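Local coordinates for protein lovastatin nonaketide synthase mokA (Monascus pilosus, PDB 6AD3) that builds the nonaketide precursor of lovastatin (monacolin K) from malonyl-CoA in nine iterative steps, the chain described here being its condensation domain, at residues T178-T183 with T187-D192; Q329-A334 with E501-I506; H235-A240 with N359-A364; V436-Q441 with A459-T464. The protein carries 1 engineered substitution. All coordinates share one frame; numbering follows the deposited sequence.

Interaction 1 of 4, residues T178-T183 with T187-D192; sequences TQYDIT and TLRLVD
R189 grips T178 side-on, with NE and NH2 both donating to the one hydroxyl oxygen. The straighter bond runs from R189 NE to T178 OG1 at 3.0 Å with an N-H...O angle of 157°; the second, from R189 NH2 to T178 OG1, is 3.2 Å and more bent, and the hydroxyl is slightly tilted from the guanidinium plane. A bend at chi2 (-91°) turns the arginine back along its own strand, letting R189 NH1 donate to L188 O at 2.9 Å, from above the carbonyl plane. Y180 covers one guanidinium face, its CE1 3.7 Å above the centre, but the two planes stand 54° apart and do not stack. CE1 of the same ring also meets the backbone of T187 obliquely, Y180 CE1 lying 3.6 Å from T187 C, while T178 CG2 lies over a face of the ring. Farther along, I182 CG2 meets T187 CG2 at 4.2 Å. In the second shell, D186 forms a salt bridge with R189 NH1 and accepts from the backbone N of D181, thereby tying the charge to the turn. Strand 157-161, helix 165-176 and the parallel, adjacent strand 188-195 form a beta-alpha-beta crossover, and this contact closes its return loop.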
loop_
_atom_site.group_PDB
_atom_site.type_symbol
_atom_site.label_atom_id
_atom_site.label_comp_id
_atom_site.label_asym_id
_atom_site.label_seq_id
_atom_site.Cartn_x
_atom_site.Cartn_y
_atom_site.Cartn_z
ATOM N N THR A 178 17.601 -5.478 -2.148
ATOM C CA THR A 178 18.623 -4.684 -1.488
ATOM C C THR A 178 18.553 -4.843 0.049
ATOM O O THR A 178 17.509 -5.178 0.616
ATOM C CB THR A 178 18.534 -3.200 -1.908
ATOM O OG1 THR A 178 19.818 -2.561 -1.675
ATOM C CG2 THR A 178 17.496 -2.538 -1.120
ATOM N N GLN A 179 19.709 -4.745 0.692
ATOM C CA GLN A 179 19.803 -4.855 2.151
ATOM C C GLN A 179 19.922 -3.452 2.764
ATOM O O GLN A 179 20.975 -2.841 2.687
ATOM C CB GLN A 179 21.055 -5.685 2.507
ATOM C CG GLN A 179 21.075 -7.065 1.855
ATOM C CD GLN A 179 19.941 -7.930 2.362
ATOM O OE1 GLN A 179 19.858 -8.217 3.552
ATOM N NE2 GLN A 179 19.004 -8.250 1.487
ATOM N N TYR A 180 18.820 -2.894 3.255
ATOM C CA TYR A 180 18.867 -1.566 3.845
ATOM C C TYR A 180 19.563 -1.624 5.209
ATOM O O TYR A 180 19.162 -2.394 6.062
ATOM C CB TYR A 180 17.459 -1.020 4.009
ATOM C CG TYR A 180 16.815 -0.662 2.710
ATOM C CD1 TYR A 180 17.265 0.386 1.979
ATOM C CD2 TYR A 180 15.724 -1.371 2.233
ATOM C CE1 TYR A 180 16.698 0.709 0.737
ATOM C CE2 TYR A 180 15.181 -1.110 0.981
ATOM C CZ TYR A 180 15.655 -0.044 0.251
ATOM O OH TYR A 180 15.142 0.246 -0.986
ATOM N N ASP A 181 20.602 -0.828 5.398
ATOM C CA ASP A 181 21.239 -0.736 6.736
ATOM C C ASP A 181 20.582 0.407 7.532
ATOM O O ASP A 181 21.121 1.537 7.619
ATOM C CB ASP A 181 22.729 -0.504 6.578
ATOM C CG ASP A 181 23.488 -0.518 7.923
ATOM O OD1 ASP A 181 22.861 -0.719 8.974
ATOM O OD2 ASP A 181 24.708 -0.275 7.891
ATOM N N ILE A 182 19.388 0.155 8.048
ATOM C CA ILE A 182 18.599 1.284 8.598
ATOM C C ILE A 182 19.250 1.924 9.834
ATOM O O ILE A 182 19.077 3.123 10.075
ATOM C CB ILE A 182 17.126 0.900 8.883
ATOM C CG1 ILE A 182 17.029 -0.159 9.958
ATOM C CG2 ILE A 182 16.456 0.409 7.597
ATOM C CD1 ILE A 182 15.621 -0.397 10.431
ATOM N N THR A 183 20.059 1.148 10.575
ATOM C CA THR A 183 20.781 1.689 11.679
ATOM C C THR A 183 21.645 2.852 11.267
ATOM O O THR A 183 21.747 3.825 11.996
ATOM C CB THR A 183 21.684 0.627 12.368
ATOM O OG1 THR A 183 20.924 -0.568 12.592
ATOM C CG2 THR A 183 22.137 1.161 13.694
ATOM N N THR A 187 18.262 3.883 3.824
ATOM C CA THR A 187 16.833 3.638 3.828
ATOM C C THR A 187 16.157 3.814 2.469
ATOM O O THR A 187 14.976 3.478 2.329
ATOM C CB THR A 187 16.111 4.571 4.815
ATOM O OG1 THR A 187 16.309 5.940 4.394
ATOM C CG2 THR A 187 16.657 4.377 6.217
ATOM N N LEU A 188 16.889 4.319 1.467
ATOM C CA LEU A 188 16.295 4.681 0.168
ATOM C C LEU A 188 17.276 4.308 -0.945
ATOM O O LEU A 188 18.526 4.298 -0.732
ATOM C CB LEU A 188 16.119 6.188 0.103
ATOM C CG LEU A 188 14.907 6.930 0.580
ATOM C CD1 LEU A 188 14.975 8.354 -0.025
ATOM C CD2 LEU A 188 13.602 6.255 0.161
ATOM N N ARG A 189 16.748 3.987 -2.114
ATOM C CA ARG A 189 17.554 3.998 -3.335
ATOM C C ARG A 189 16.885 4.885 -4.352
ATOM O O ARG A 189 15.669 4.870 -4.477
ATOM C CB ARG A 189 17.710 2.582 -3.919
ATOM C CG ARG A 189 18.097 1.522 -2.893
ATOM C CD ARG A 189 19.585 1.385 -2.784
ATOM N NE ARG A 189 19.962 0.405 -1.757
ATOM C CZ ARG A 189 20.337 0.725 -0.533
ATOM N NH1 ARG A 189 20.089 1.945 -0.081
ATOM N NH2 ARG A 189 20.740 -0.233 0.315
ATOM N N LEU A 190 17.663 5.794 -4.933
ATOM C CA LEU A 190 17.168 6.660 -6.002
ATOM C C LEU A 190 18.087 6.522 -7.197
ATOM O O LEU A 190 19.237 6.926 -7.103
ATOM C CB LEU A 190 17.158 8.112 -5.556
ATOM C CG LEU A 190 16.299 8.435 -4.335
ATOM C CD1 LEU A 190 16.613 9.801 -3.767
ATOM C CD2 LEU A 190 14.826 8.328 -4.663
ATOM N N VAL A 191 17.621 5.801 -8.224
ATOM C CA VAL A 191 18.486 5.332 -9.308
ATOM C C VAL A 191 17.857 5.621 -10.652
ATOM O O VAL A 191 16.695 5.235 -10.910
ATOM C CB VAL A 191 18.783 3.833 -9.193
ATOM C CG1 VAL A 191 19.710 3.399 -10.340
ATOM C CG2 VAL A 191 19.363 3.517 -7.842
ATOM N N ASP A 192 18.632 6.273 -11.532
ATOM C CA ASP A 192 18.228 6.525 -12.916
ATOM C C ASP A 192 19.035 5.617 -13.798
ATOM O O ASP A 192 20.260 5.846 -13.963
ATOM C CB ASP A 192 18.508 8.004 -13.286
ATOM C CG ASP A 192 18.306 8.303 -14.787
ATOM O OD1 ASP A 192 17.684 7.485 -15.495
ATOM O OD2 ASP A 192 18.829 9.357 -15.249
#

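Interaction 2 of 4, residues Q329-A334 with E501-I506; sequences QFYLAA and ESYISI
Y503 reaches across from helix 501-506 and sets its hydroxyl against the backbone of helix 329-334, where Y503 OH donates to Y331 O at 2.7 Å. The oxygen is approached from the flank rather than head-on, with a C=O...donor angle of 108°, and it lies near the plane of the Y503 ring at its edge. A first torsion of -178° extends the tyrosine away from its own backbone N, which carries the phenol across the 10.7 Å that separates the local helix axes. These axes are steeply inclined, 122° between their N-to-C directions.

The two tyrosines cross at about a right angle. Y331 presents no ring face to its partner: Y503 OH sits near the plane of the Y331 ring, at its edge, and packs 3.4 Å from Y331 CB. A334 packs beside this polar link. A334 CB lies 4.0 Å from Y503 CE1, while the backbone C of A334 is the atom at the ring edge, and I506 CG2 touches A334 CB at 4.1 Å. The buried phenol is thus satisfied by a main-chain carbonyl, with apolar packing around the bond.

Farther along helix 327-343, Y335 and L338 also touch Y503, while V337 and R341 continue the surface beneath I506. Y331 packs in addition on L308, I316 and P480. This is helix-helix packing within the C-terminal half of the condensation fold, a chloramphenicol acetyltransferase-like subdomain in which helix 327-343 lies against the six-stranded sheet.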
loop_
_atom_site.group_PDB
_atom_site.type_symbol
_atom_site.label_atom_id
_atom_site.label_comp_id
_atom_site.label_asym_id
_atom_site.label_seq_id
_atom_site.Cartn_x
_atom_site.Cartn_y
_atom_site.Cartn_z
ATOM N N GLN A 329 -15.929 3.397 -4.662
ATOM C CA GLN A 329 -16.921 2.659 -3.912
ATOM C C GLN A 329 -17.567 1.568 -4.737
ATOM O O GLN A 329 -17.871 0.518 -4.219
ATOM C CB GLN A 329 -17.960 3.589 -3.351
ATOM C CG GLN A 329 -17.403 4.491 -2.270
ATOM C CD GLN A 329 -18.173 5.811 -2.121
ATOM O OE1 GLN A 329 -19.104 6.106 -2.874
ATOM N NE2 GLN A 329 -17.667 6.664 -1.258
ATOM N N PHE A 330 -17.674 1.796 -6.042
ATOM C CA PHE A 330 -18.162 0.764 -6.979
ATOM C C PHE A 330 -17.167 -0.421 -7.057
ATOM O O PHE A 330 -17.546 -1.609 -6.895
ATOM C CB PHE A 330 -18.360 1.392 -8.388
ATOM C CG PHE A 330 -19.199 0.536 -9.342
ATOM C CD1 PHE A 330 -18.713 -0.688 -9.831
ATOM C CD2 PHE A 330 -20.389 0.999 -9.827
ATOM C CE1 PHE A 330 -19.436 -1.416 -10.758
ATOM C CE2 PHE A 330 -21.124 0.257 -10.706
ATOM C CZ PHE A 330 -20.669 -0.954 -11.169
ATOM N N TYR A 331 -15.882 -0.108 -7.204
ATOM C CA TYR A 331 -14.887 -1.150 -7.289
ATOM C C TYR A 331 -14.875 -1.976 -5.956
ATOM O O TYR A 331 -14.728 -3.203 -5.969
ATOM C CB TYR A 331 -13.515 -0.543 -7.601
ATOM C CG TYR A 331 -13.397 -0.003 -8.990
ATOM C CD1 TYR A 331 -13.390 -0.862 -10.077
ATOM C CD2 TYR A 331 -13.237 1.377 -9.243
ATOM C CE1 TYR A 331 -13.350 -0.381 -11.367
ATOM C CE2 TYR A 331 -13.149 1.861 -10.543
ATOM C CZ TYR A 331 -13.146 0.954 -11.606
ATOM O OH TYR A 331 -13.110 1.368 -12.935
ATOM N N LEU A 332 -15.019 -1.279 -4.825
ATOM C CA LEU A 332 -14.967 -1.926 -3.506
ATOM C C LEU A 332 -16.202 -2.813 -3.320
ATOM O O LEU A 332 -16.105 -3.959 -2.914
ATOM C CB LEU A 332 -14.917 -0.865 -2.417
ATOM C CG LEU A 332 -15.112 -1.430 -0.994
ATOM C CD1 LEU A 332 -14.020 -2.413 -0.625
ATOM C CD2 LEU A 332 -15.154 -0.298 0.001
ATOM N N ALA A 333 -17.361 -2.281 -3.685
ATOM C CA ALA A 333 -18.578 -3.035 -3.577
ATOM C C ALA A 333 -18.545 -4.300 -4.424
ATOM O O ALA A 333 -18.982 -5.337 -3.978
ATOM C CB ALA A 333 -19.803 -2.156 -3.937
ATOM N N ALA A 334 -18.036 -4.198 -5.651
ATOM C CA ALA A 334 -17.954 -5.312 -6.531
ATOM C C ALA A 334 -16.932 -6.358 -6.013
ATOM O O ALA A 334 -17.147 -7.567 -6.111
ATOM C CB ALA A 334 -17.602 -4.827 -7.932
ATOM N N GLU A 501 -10.054 -12.232 -13.659
ATOM C CA GLU A 501 -10.993 -12.398 -14.756
ATOM C C GLU A 501 -12.420 -12.342 -14.237
ATOM O O GLU A 501 -13.290 -11.774 -14.882
ATOM C CB GLU A 501 -10.745 -13.716 -15.493
ATOM C CG GLU A 501 -9.497 -13.668 -16.381
ATOM C CD GLU A 501 -9.154 -15.000 -17.035
ATOM O OE1 GLU A 501 -8.253 -14.980 -17.910
ATOM O OE2 GLU A 501 -9.605 -16.088 -16.547
ATOM N N SER A 502 -12.684 -13.053 -13.143
ATOM C CA SER A 502 -14.025 -13.029 -12.517
ATOM C C SER A 502 -14.435 -11.645 -12.032
ATOM O O SER A 502 -15.592 -11.242 -12.146
ATOM C CB SER A 502 -14.116 -14.041 -11.377
ATOM O OG SER A 502 -14.085 -15.352 -11.902
ATOM N N TYR A 503 -13.456 -10.886 -11.543
ATOM C CA TYR A 503 -13.702 -9.546 -11.065
ATOM C C TYR A 503 -14.029 -8.610 -12.223
ATOM O O TYR A 503 -15.006 -7.845 -12.164
ATOM C CB TYR A 503 -12.477 -9.062 -10.278
ATOM C CG TYR A 503 -12.645 -7.681 -9.685
ATOM C CD1 TYR A 503 -13.661 -7.408 -8.765
ATOM C CD2 TYR A 503 -11.778 -6.664 -10.021
ATOM C CE1 TYR A 503 -13.827 -6.141 -8.225
ATOM C CE2 TYR A 503 -11.956 -5.375 -9.516
ATOM C CZ TYR A 503 -12.965 -5.133 -8.593
ATOM O OH TYR A 503 -13.152 -3.858 -8.106
ATOM N N ILE A 504 -13.275 -8.708 -13.300
ATOM C CA ILE A 504 -13.550 -7.889 -14.475
ATOM C C ILE A 504 -14.933 -8.216 -15.041
ATOM O O ILE A 504 -15.746 -7.302 -15.379
ATOM C CB ILE A 504 -12.455 -8.062 -15.543
ATOM C CG1 ILE A 504 -11.171 -7.386 -15.044
ATOM C CG2 ILE A 504 -12.888 -7.466 -16.884
ATOM C CD1 ILE A 504 -9.947 -7.728 -15.858
ATOM N N SER A 505 -15.247 -9.502 -15.090
ATOM C CA SER A 505 -16.603 -9.922 -15.494
ATOM C C SER A 505 -17.705 -9.312 -14.632
ATOM O O SER A 505 -18.738 -8.818 -15.143
ATOM C CB SER A 505 -16.701 -11.465 -15.545
ATOM O OG SER A 505 -15.878 -11.982 -16.597
ATOM N N ILE A 506 -17.509 -9.319 -13.333
ATOM C CA ILE A 506 -18.523 -8.832 -12.419
ATOM C C ILE A 506 -18.661 -7.310 -12.505
ATOM O O ILE A 506 -19.771 -6.787 -12.447
ATOM C CB ILE A 506 -18.281 -9.353 -10.947
ATOM C CG1 ILE A 506 -19.591 -9.869 -10.355
ATOM C CG2 ILE A 506 -17.661 -8.308 -10.064
ATOM C CD1 ILE A 506 -19.508 -10.295 -8.888
#

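Interaction 3 of 4, residues H235-A240 with N359-A364; sequences HVPQFA and NVDELA
Polar contact is made between H235 and D361, a His-carboxylate hydrogen bond at the surface. H235 NE2 donates to D361 OD1 over 3.3 Å, and a weak bond of similar length goes from H235 NE2 to D361 OD2, making the hold bifurcated. The carboxylate stands at the imidazole edge, near the ring plane, with its own plane turned 43° from it; OD1 is met on its syn side but 35° out of the carboxylate plane. With CG anti to the backbone N (chi1 168°), the imidazole is directed at the aspartate.

These two segments belong to different halves of the V-shaped condensation fold: the loop leading into helix 239-251 lies in the N-terminal half, and the short helix 360-364 follows strand 348-354 of the six-stranded C-terminal sheet.

Van der Waals packing centres on P237, whose ring is pressed against the helix. P237 CB lies 3.8 Å from D361 CB, P237 CG approaches D361 O at 3.4 Å, and an apolar contact joins P237 CG to A364 CB at 4.2 Å.

The helix that bears the aspartate is capped by N359, whose OD1 accepts from E362 N in a nearly straight bond of 2.9 Å. Nearby, F239 and F369 pack edge-to-face.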
loop_
_atom_site.group_PDB
_atom_site.type_symbol
_atom_site.label_atom_id
_atom_site.label_comp_id
_atom_site.label_asym_id
_atom_site.label_seq_id
_atom_site.Cartn_x
_atom_site.Cartn_y
_atom_site.Cartn_z
ATOM N N HIS A 235 9.234 26.124 4.010
ATOM C CA HIS A 235 8.547 25.384 5.050
ATOM C C HIS A 235 8.449 23.931 4.615
ATOM O O HIS A 235 7.886 23.636 3.555
ATOM C CB HIS A 235 7.137 25.938 5.271
ATOM C CG HIS A 235 6.275 25.054 6.119
ATOM N ND1 HIS A 235 6.654 24.640 7.378
ATOM C CD2 HIS A 235 5.100 24.423 5.852
ATOM C CE1 HIS A 235 5.767 23.777 7.846
ATOM N NE2 HIS A 235 4.787 23.668 6.959
ATOM N N VAL A 236 8.923 23.009 5.462
ATOM C CA VAL A 236 8.787 21.553 5.174
ATOM C C VAL A 236 8.189 20.863 6.371
ATOM O O VAL A 236 8.729 20.960 7.481
ATOM C CB VAL A 236 10.186 20.913 4.845
ATOM C CG1 VAL A 236 10.070 19.399 4.582
ATOM C CG2 VAL A 236 10.810 21.595 3.659
ATOM N N PRO A 237 7.052 20.210 6.196
ATOM C CA PRO A 237 6.476 19.481 7.300
ATOM C C PRO A 237 7.237 18.186 7.561
ATOM O O PRO A 237 7.260 17.289 6.728
ATOM C CB PRO A 237 5.044 19.220 6.846
ATOM C CG PRO A 237 5.096 19.258 5.380
ATOM C CD PRO A 237 6.184 20.208 5.006
ATOM N N GLN A 238 7.914 18.111 8.693
ATOM C CA GLN A 238 8.821 17.015 8.895
ATOM C C GLN A 238 8.081 15.838 9.550
ATOM O O GLN A 238 7.216 16.027 10.437
ATOM C CB GLN A 238 9.996 17.457 9.757
ATOM C CG GLN A 238 10.795 18.618 9.149
ATOM C CD GLN A 238 11.582 18.210 7.947
ATOM O OE1 GLN A 238 11.621 17.011 7.576
ATOM N NE2 GLN A 238 12.324 19.167 7.379
ATOM N N PHE A 239 8.538 14.620 9.227
ATOM C CA PHE A 239 7.817 13.402 9.631
ATOM C C PHE A 239 7.664 13.282 11.126
ATOM O O PHE A 239 6.582 13.023 11.631
ATOM C CB PHE A 239 8.521 12.175 9.075
ATOM C CG PHE A 239 7.854 10.903 9.425
ATOM C CD1 PHE A 239 6.630 10.589 8.854
ATOM C CD2 PHE A 239 8.272 10.190 10.533
ATOM C CE1 PHE A 239 5.949 9.423 9.224
ATOM C CE2 PHE A 239 7.630 9.008 10.894
ATOM C CZ PHE A 239 6.470 8.631 10.242
ATOM N N ALA A 240 8.754 13.486 11.878
ATOM C CA ALA A 240 8.681 13.269 13.332
ATOM C C ALA A 240 7.685 14.186 13.982
ATOM O O ALA A 240 7.019 13.792 14.941
ATOM C CB ALA A 240 10.053 13.433 13.966
ATOM N N ASN A 359 -4.635 16.954 5.722
ATOM C CA ASN A 359 -4.443 18.388 5.677
ATOM C C ASN A 359 -3.228 18.736 4.828
ATOM O O ASN A 359 -2.514 17.869 4.391
ATOM C CB ASN A 359 -4.354 18.994 7.063
ATOM C CG ASN A 359 -3.124 18.565 7.806
ATOM O OD1 ASN A 359 -2.058 18.473 7.251
ATOM N ND2 ASN A 359 -3.278 18.293 9.068
ATOM N N VAL A 360 -3.024 20.018 4.592
ATOM C CA VAL A 360 -2.043 20.454 3.634
ATOM C C VAL A 360 -0.670 19.900 3.985
ATOM O O VAL A 360 0.019 19.410 3.132
ATOM C CB VAL A 360 -1.974 22.000 3.696
ATOM C CG1 VAL A 360 -0.758 22.568 2.993
ATOM C CG2 VAL A 360 -3.256 22.596 3.162
ATOM N N ASP A 361 -0.288 19.996 5.244
ATOM C CA ASP A 361 1.025 19.537 5.639
ATOM C C ASP A 361 1.187 18.021 5.509
ATOM O O ASP A 361 2.182 17.558 5.027
ATOM C CB ASP A 361 1.373 20.021 7.027
ATOM C CG ASP A 361 1.912 21.456 7.031
ATOM O OD1 ASP A 361 2.144 22.040 5.981
ATOM O OD2 ASP A 361 2.127 21.986 8.106
ATOM N N GLU A 362 0.180 17.270 5.929
ATOM C CA GLU A 362 0.212 15.820 5.800
ATOM C C GLU A 362 0.324 15.374 4.356
ATOM O O GLU A 362 0.969 14.411 4.060
ATOM C CB GLU A 362 -1.041 15.185 6.412
ATOM C CG GLU A 362 -1.135 15.410 7.901
ATOM C CD GLU A 362 -2.457 14.903 8.513
ATOM O OE1 GLU A 362 -2.505 14.881 9.748
ATOM O OE2 GLU A 362 -3.495 14.825 7.796
ATOM N N LEU A 363 -0.333 16.089 3.445
ATOM C CA LEU A 363 -0.251 15.752 2.043
ATOM C C LEU A 363 1.134 15.992 1.459
ATOM O O LEU A 363 1.540 15.264 0.565
ATOM C CB LEU A 363 -1.278 16.542 1.236
ATOM C CG LEU A 363 -2.719 16.144 1.482
ATOM C CD1 LEU A 363 -3.653 17.263 0.943
ATOM C CD2 LEU A 363 -3.034 14.823 0.788
ATOM N N ALA A 364 1.821 17.043 1.933
ATOM C CA ALA A 364 3.124 17.469 1.379
ATOM C C ALA A 364 4.313 16.731 1.999
ATOM O O ALA A 364 5.385 16.670 1.420
ATOM C CB ALA A 364 3.289 18.971 1.554
#

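Interaction 4 of 4, residues V436-Q441 with A459-T464; sequences VFDYKQ and ATRERT
D438 and R461 face each other from backbones that do not pair, their CA atoms 12.2 Å apart, the first in the extended strand 435-440 and the second in the loop just after strand 453-460. Side chains alone span this distance, arriving from opposite directions. R461 NH1 donates to D438 OD2 at 2.8 Å in a nearly straight bond of 162°, which is also a salt bridge. The oxygen lies near the guanidinium plane, at its edge, whereas the nitrogen stands above the carboxylate plane; the two flat groups are perpendicular, at 90°. A single nitrogen and a single oxygen therefore meet, not the side-by-side pairing of two coplanar groups. The aspartate is extended, and a bend at chi3 (67°) of the arginine turns the NH1 edge of the guanidinium toward OD2.

Each strand belongs to a different sheet: 435-440 to the six-stranded sheet of the C-terminal half, 453-460 at the edge of the five-stranded sheet of the N-terminal half. The polypeptide crosses here from one acetyltransferase-like half to the other, consistent with the latch of condensation domains, and the ion pair spans the divide close to the centre of the chain.

A water completes a ring of bonds, donating to D438 OD2 at 2.7 Å and accepting from R461 NH2 at 3.0 Å. OD2 thus takes two donors, which probably favours its ionised form. A long, weak ion pair links R461 NH1 to E471. D438 is held in its sheet by backbone pairing with L470, and next along the chain from R461, E462 forms a salt bridge with R208.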
loop_
_atom_site.group_PDB
_atom_site.type_symbol
_atom_site.label_atom_id
_atom_site.label_comp_id
_atom_site.label_asym_id
_atom_site.label_seq_id
_atom_site.Cartn_x
_atom_site.Cartn_y
_atom_site.Cartn_z
ATOM N N VAL A 436 -7.642 -7.202 1.447
ATOM C CA VAL A 436 -7.360 -5.767 1.378
ATOM C C VAL A 436 -7.771 -5.232 0.012
ATOM O O VAL A 436 -7.601 -5.911 -1.004
ATOM C CB VAL A 436 -5.859 -5.485 1.634
ATOM C CG1 VAL A 436 -5.450 -4.063 1.228
ATOM C CG2 VAL A 436 -5.509 -5.733 3.096
ATOM N N PHE A 437 -8.196 -3.964 0.012
ATOM C CA PHE A 437 -8.527 -3.204 -1.164
ATOM C C PHE A 437 -7.775 -1.874 -1.111
ATOM O O PHE A 437 -7.911 -1.093 -0.154
ATOM C CB PHE A 437 -10.034 -2.933 -1.224
ATOM C CG PHE A 437 -10.465 -2.117 -2.446
ATOM C CD1 PHE A 437 -10.408 -2.669 -3.705
ATOM C CD2 PHE A 437 -10.872 -0.800 -2.334
ATOM C CE1 PHE A 437 -10.777 -1.945 -4.831
ATOM C CE2 PHE A 437 -11.336 -0.102 -3.451
ATOM C CZ PHE A 437 -11.266 -0.662 -4.693
ATOM N N ASP A 438 -6.997 -1.595 -2.141
ATOM C CA ASP A 438 -6.171 -0.378 -2.179
ATOM C C ASP A 438 -6.355 0.307 -3.512
ATOM O O ASP A 438 -5.920 -0.205 -4.557
ATOM C CB ASP A 438 -4.699 -0.743 -1.952
ATOM C CG ASP A 438 -3.761 0.483 -1.925
ATOM O OD1 ASP A 438 -4.175 1.542 -2.387
ATOM O OD2 ASP A 438 -2.667 0.372 -1.306
ATOM N N TYR A 439 -7.025 1.468 -3.479
ATOM C CA TYR A 439 -7.369 2.206 -4.693
ATOM C C TYR A 439 -6.723 3.590 -4.622
ATOM O O TYR A 439 -6.776 4.266 -3.589
ATOM C CB TYR A 439 -8.889 2.354 -4.783
ATOM C CG TYR A 439 -9.401 3.355 -5.794
ATOM C CD1 TYR A 439 -9.405 4.716 -5.524
ATOM C CD2 TYR A 439 -9.879 2.932 -7.012
ATOM C CE1 TYR A 439 -9.922 5.631 -6.430
ATOM C CE2 TYR A 439 -10.447 3.840 -7.911
ATOM C CZ TYR A 439 -10.485 5.187 -7.581
ATOM O OH TYR A 439 -10.952 6.105 -8.522
ATOM N N LYS A 440 -6.067 3.953 -5.695
ATOM C CA LYS A 440 -5.521 5.302 -5.850
ATOM C C LYS A 440 -5.823 5.914 -7.223
ATOM O O LYS A 440 -6.032 5.197 -8.208
ATOM C CB LYS A 440 -4.029 5.286 -5.561
ATOM C CG LYS A 440 -3.187 4.759 -6.706
ATOM C CD LYS A 440 -1.715 4.752 -6.353
ATOM C CE LYS A 440 -0.939 4.178 -7.544
ATOM N NZ LYS A 440 0.503 4.190 -7.338
ATOM N N GLN A 441 -5.960 7.257 -7.241
ATOM C CA GLN A 441 -6.399 8.000 -8.416
ATOM C C GLN A 441 -5.394 9.027 -8.964
ATOM O O GLN A 441 -5.695 9.720 -9.908
ATOM C CB GLN A 441 -7.647 8.784 -8.024
ATOM C CG GLN A 441 -8.895 8.340 -8.659
ATOM C CD GLN A 441 -10.038 9.308 -8.335
ATOM O OE1 GLN A 441 -10.798 9.673 -9.197
ATOM N NE2 GLN A 441 -10.116 9.741 -7.081
ATOM N N ALA A 459 6.014 -2.146 -10.199
ATOM C CA ALA A 459 5.874 -1.937 -8.769
ATOM C C ALA A 459 6.029 -3.234 -8.025
ATOM O O ALA A 459 5.362 -4.221 -8.317
ATOM C CB ALA A 459 4.504 -1.331 -8.460
ATOM N N THR A 460 6.933 -3.247 -7.069
ATOM C CA THR A 460 7.058 -4.397 -6.165
ATOM C C THR A 460 7.003 -3.878 -4.713
ATOM O O THR A 460 8.009 -3.495 -4.125
ATOM C CB THR A 460 8.369 -5.184 -6.429
ATOM O OG1 THR A 460 8.466 -5.498 -7.828
ATOM C CG2 THR A 460 8.417 -6.423 -5.618
ATOM N N ARG A 461 5.807 -3.875 -4.160
ATOM C CA ARG A 461 5.589 -3.491 -2.780
ATOM C C ARG A 461 5.920 -4.659 -1.849
ATOM O O ARG A 461 5.948 -5.823 -2.282
ATOM C CB ARG A 461 4.121 -3.109 -2.598
ATOM C CG ARG A 461 3.725 -1.879 -3.369
ATOM C CD ARG A 461 2.255 -1.541 -3.176
ATOM N NE ARG A 461 1.987 -1.143 -1.813
ATOM C CZ ARG A 461 0.778 -0.822 -1.356
ATOM N NH1 ARG A 461 -0.266 -0.839 -2.161
ATOM N NH2 ARG A 461 0.621 -0.520 -0.086
ATOM N N GLU A 462 6.137 -4.351 -0.579
ATOM C CA GLU A 462 6.408 -5.347 0.434
ATOM C C GLU A 462 5.370 -6.435 0.409
ATOM O O GLU A 462 4.211 -6.181 0.123
ATOM C CB GLU A 462 6.420 -4.716 1.837
ATOM C CG GLU A 462 5.079 -4.086 2.234
ATOM C CD GLU A 462 5.027 -3.604 3.665
ATOM O OE1 GLU A 462 6.031 -3.769 4.386
ATOM O OE2 GLU A 462 4.024 -2.951 4.033
ATOM N N ARG A 463 5.773 -7.625 0.852
ATOM C CA ARG A 463 4.813 -8.693 1.126
ATOM C C ARG A 463 3.975 -8.315 2.328
ATOM O O ARG A 463 4.387 -7.490 3.148
ATOM C CB ARG A 463 5.527 -10.013 1.415
ATOM C CG ARG A 463 6.294 -10.552 0.225
ATOM C CD ARG A 463 6.857 -11.943 0.520
ATOM N NE ARG A 463 7.749 -12.406 -0.538
ATOM C CZ ARG A 463 8.496 -13.513 -0.452
ATOM N NH1 ARG A 463 8.399 -14.333 0.603
ATOM N NH2 ARG A 463 9.245 -13.874 -1.480
ATOM N N THR A 464 2.763 -8.870 2.353
ATOM C CA THR A 464 1.832 -8.689 3.448
ATOM C C THR A 464 1.189 -10.046 3.737
ATOM O O THR A 464 1.315 -10.967 2.933
ATOM C CB THR A 464 0.742 -7.648 3.111
ATOM O OG1 THR A 464 -0.163 -8.192 2.161
ATOM C CG2 THR A 464 1.325 -6.403 2.554
HETATM O O HOH W 1 -2.121 -0.472 1.153
#

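How the interactions relate
Interaction 2 is the buried contact of the set; interaction 1 is partly buried, and interactions 3 and 4 lie at the surface. Burial goes with chemistry: helix packing around one phenol-carbonyl bond in interaction 2, an arginine held by a threonine hydroxyl, with a tyrosine ring atom over its guanidinium face, in interaction 1, and carboxylates meeting histidine or arginine in interactions 3 and 4. Interactions 2 and 4 touch, since Y331 CB packs 3.7 Å from F437 CZ and joins the helix layer to the six-stranded sheet. Interactions 1 and 4 reach the same five-stranded sheet, their centres about 20 Å apart. Interactions 3 and 4 both bridge the two halves, whereas 1 and 2 each stay within one half.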